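Local coordinates for protein Exo-poly-alpha-D-galacturonosidase (Thermotoga maritima, PDB 3JUR) that probably hydrolyses the galacturonosyl chains of pectin as an exopolygalacturonase of glycoside hydrolase family 28, at residues L326-N331 with E339-I344. Numbering follows the deposited sequence.
Sequences LRLKTN and ENIFFI
L326 lies over the ring of F343, its CB 4.0 Å from the centroid of the F343 ring and only 3° off the ring normal, a CH-pi contact. The two side chains lie antiparallel, each running toward the other's backbone: CD2 of L326 comes within 4.0 Å of CB of F343, while CD1 of L326 lies 4.0 Å from CD1 of F343. With CG anti to the backbone N (chi1 174°), L326 runs its branched end back along the phenylalanine toward its root. A flat ring suits this place because its face accepts the CB of L326 while its near edge and CB meet the methyls.

L328 and I341 form the loose end of the contact: CD2 of L328 stays 4.5 Å from CG1 of I341, and V376 and I301 of neighbouring strands pack against L328. These four side chains are buried and apolar, as suits the inside of the coil. R327 and K329 leave this interior on the other face of their strand, where both form salt bridges with D261; partly exposed R327 and E339, the latter paired with R374, mark the solvent side.

Strands 327-329 and 337-349 belong to different sheets; between these two segments side chains make the contact, without hydrogen bonds, as between walls of the right-handed parallel beta-helix of family 28 enzymes.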
loop_
_atom_site.group_PDB
_atom_site.type_symbol
_atom_site.label_atom_id
_atom_site.label_comp_id
_atom_site.label_asym_id
_atom_site.label_seq_id
_atom_site.Cartn_x
_atom_site.Cartn_y
_atom_site.Cartn_z
ATOM N N LEU D 326 11.875 -16.018 -13.670
ATOM C CA LEU D 326 12.947 -15.564 -14.547
ATOM C C LEU D 326 14.272 -15.792 -13.824
ATOM O O LEU D 326 14.452 -15.356 -12.682
ATOM C CB LEU D 326 12.788 -14.075 -14.901
ATOM C CG LEU D 326 13.908 -13.394 -15.716
ATOM C CD1 LEU D 326 14.064 -13.994 -17.134
ATOM C CD2 LEU D 326 13.704 -11.889 -15.812
ATOM N N ARG D 327 15.195 -16.459 -14.505
ATOM C CA ARG D 327 16.466 -16.853 -13.917
ATOM C C ARG D 327 17.614 -16.619 -14.903
ATOM O O ARG D 327 17.601 -17.168 -15.998
ATOM C CB ARG D 327 16.380 -18.331 -13.536
ATOM C CG ARG D 327 17.530 -18.862 -12.699
ATOM C CD ARG D 327 17.379 -20.367 -12.531
ATOM N NE ARG D 327 18.209 -20.864 -11.436
ATOM C CZ ARG D 327 18.457 -22.150 -11.216
ATOM N NH1 ARG D 327 17.938 -23.080 -12.013
ATOM N NH2 ARG D 327 19.229 -22.505 -10.199
ATOM N N LEU D 328 18.586 -15.791 -14.516
ATOM C CA LEU D 328 19.843 -15.649 -15.260
ATOM C C LEU D 328 21.010 -16.193 -14.421
ATOM O O LEU D 328 21.201 -15.786 -13.268
ATOM C CB LEU D 328 20.087 -14.192 -15.688
ATOM C CG LEU D 328 19.281 -13.610 -16.867
ATOM C CD1 LEU D 328 17.789 -13.488 -16.566
ATOM C CD2 LEU D 328 19.824 -12.259 -17.287
ATOM N N LYS D 329 21.760 -17.137 -14.999
ATOM C CA LYS D 329 22.871 -17.812 -14.315
ATOM C C LYS D 329 24.155 -17.700 -15.126
ATOM O O LYS D 329 24.161 -17.977 -16.327
ATOM C CB LYS D 329 22.612 -19.318 -14.159
ATOM C CG LYS D 329 21.214 -19.736 -13.815
ATOM C CD LYS D 329 21.136 -21.247 -13.624
ATOM C CE LYS D 329 20.866 -21.973 -14.940
ATOM N NZ LYS D 329 20.500 -23.403 -14.702
ATOM N N THR D 330 25.245 -17.341 -14.454
ATOM C CA THR D 330 26.570 -17.292 -15.063
ATOM C C THR D 330 27.626 -17.215 -13.957
ATOM O O THR D 330 27.283 -17.140 -12.775
ATOM C CB THR D 330 26.717 -16.092 -16.028
ATOM O OG1 THR D 330 27.983 -16.157 -16.701
ATOM C CG2 THR D 330 26.591 -14.758 -15.265
ATOM N N ASN D 331 28.899 -17.251 -14.342
ATOM C CA ASN D 331 30.010 -17.023 -13.419
ATOM C C ASN D 331 31.248 -16.543 -14.177
ATOM O O ASN D 331 31.212 -16.424 -15.405
ATOM C CB ASN D 331 30.312 -18.274 -12.582
ATOM C CG ASN D 331 30.694 -19.482 -13.434
ATOM O OD1 ASN D 331 31.367 -19.353 -14.459
ATOM N ND2 ASN D 331 30.278 -20.662 -12.999
ATOM N N GLU D 339 22.142 -10.142 -22.386
ATOM C CA GLU D 339 21.672 -8.763 -22.537
ATOM C C GLU D 339 20.457 -8.641 -23.449
ATOM O O GLU D 339 20.251 -9.480 -24.325
ATOM C CB GLU D 339 22.796 -7.840 -23.031
ATOM C CG GLU D 339 23.335 -8.149 -24.410
ATOM C CD GLU D 339 24.385 -7.143 -24.857
ATOM O OE1 GLU D 339 25.085 -6.577 -23.988
ATOM O OE2 GLU D 339 24.517 -6.924 -26.081
ATOM N N ASN D 340 19.677 -7.582 -23.240
ATOM C CA ASN D 340 18.435 -7.369 -23.970
ATOM C C ASN D 340 17.497 -8.561 -23.812
ATOM O O ASN D 340 17.111 -9.211 -24.797
ATOM C CB ASN D 340 18.703 -7.051 -25.451
ATOM C CG ASN D 340 18.730 -5.562 -25.736
ATOM O OD1 ASN D 340 18.601 -4.735 -24.831
ATOM N ND2 ASN D 340 18.873 -5.211 -27.012
ATOM N N ILE D 341 17.175 -8.863 -22.555
ATOM C CA ILE D 341 16.245 -9.927 -22.214
ATOM C C ILE D 341 14.959 -9.246 -21.746
ATOM O O ILE D 341 14.988 -8.404 -20.833
ATOM C CB ILE D 341 16.807 -10.868 -21.092
ATOM C CG1 ILE D 341 18.263 -11.276 -21.373
ATOM C CG2 ILE D 341 15.902 -12.113 -20.907
ATOM C CD1 ILE D 341 18.488 -12.094 -22.670
ATOM N N PHE D 342 13.845 -9.597 -22.385
ATOM C CA PHE D 342 12.570 -8.939 -22.147
ATOM C C PHE D 342 11.541 -9.926 -21.629
ATOM O O PHE D 342 11.189 -10.880 -22.316
ATOM C CB PHE D 342 12.062 -8.271 -23.436
ATOM C CG PHE D 342 12.948 -7.173 -23.932
ATOM C CD1 PHE D 342 12.689 -5.852 -23.599
ATOM C CD2 PHE D 342 14.055 -7.464 -24.721
ATOM C CE1 PHE D 342 13.511 -4.830 -24.055
ATOM C CE2 PHE D 342 14.895 -6.445 -25.174
ATOM C CZ PHE D 342 14.622 -5.131 -24.844
ATOM N N PHE D 343 11.061 -9.672 -20.416
ATOM C CA PHE D 343 10.143 -10.557 -19.706
ATOM C C PHE D 343 8.866 -9.751 -19.472
ATOM O O PHE D 343 8.749 -9.040 -18.472
ATOM C CB PHE D 343 10.789 -11.001 -18.381
ATOM C CG PHE D 343 10.143 -12.195 -17.742
ATOM C CD1 PHE D 343 10.276 -13.467 -18.303
ATOM C CD2 PHE D 343 9.420 -12.057 -16.559
ATOM C CE1 PHE D 343 9.676 -14.584 -17.699
ATOM C CE2 PHE D 343 8.823 -13.154 -15.952
ATOM C CZ PHE D 343 8.959 -14.422 -16.516
ATOM N N ILE D 344 7.922 -9.861 -20.411
ATOM C CA ILE D 344 6.791 -8.931 -20.516
ATOM C C ILE D 344 5.443 -9.633 -20.423
ATOM O O ILE D 344 5.232 -10.656 -21.072
ATOM C CB ILE D 344 6.807 -8.187 -21.898
ATOM C CG1 ILE D 344 8.212 -7.667 -22.247
ATOM C CG2 ILE D 344 5.751 -7.063 -21.957
ATOM C CD1 ILE D 344 8.757 -6.615 -21.301
#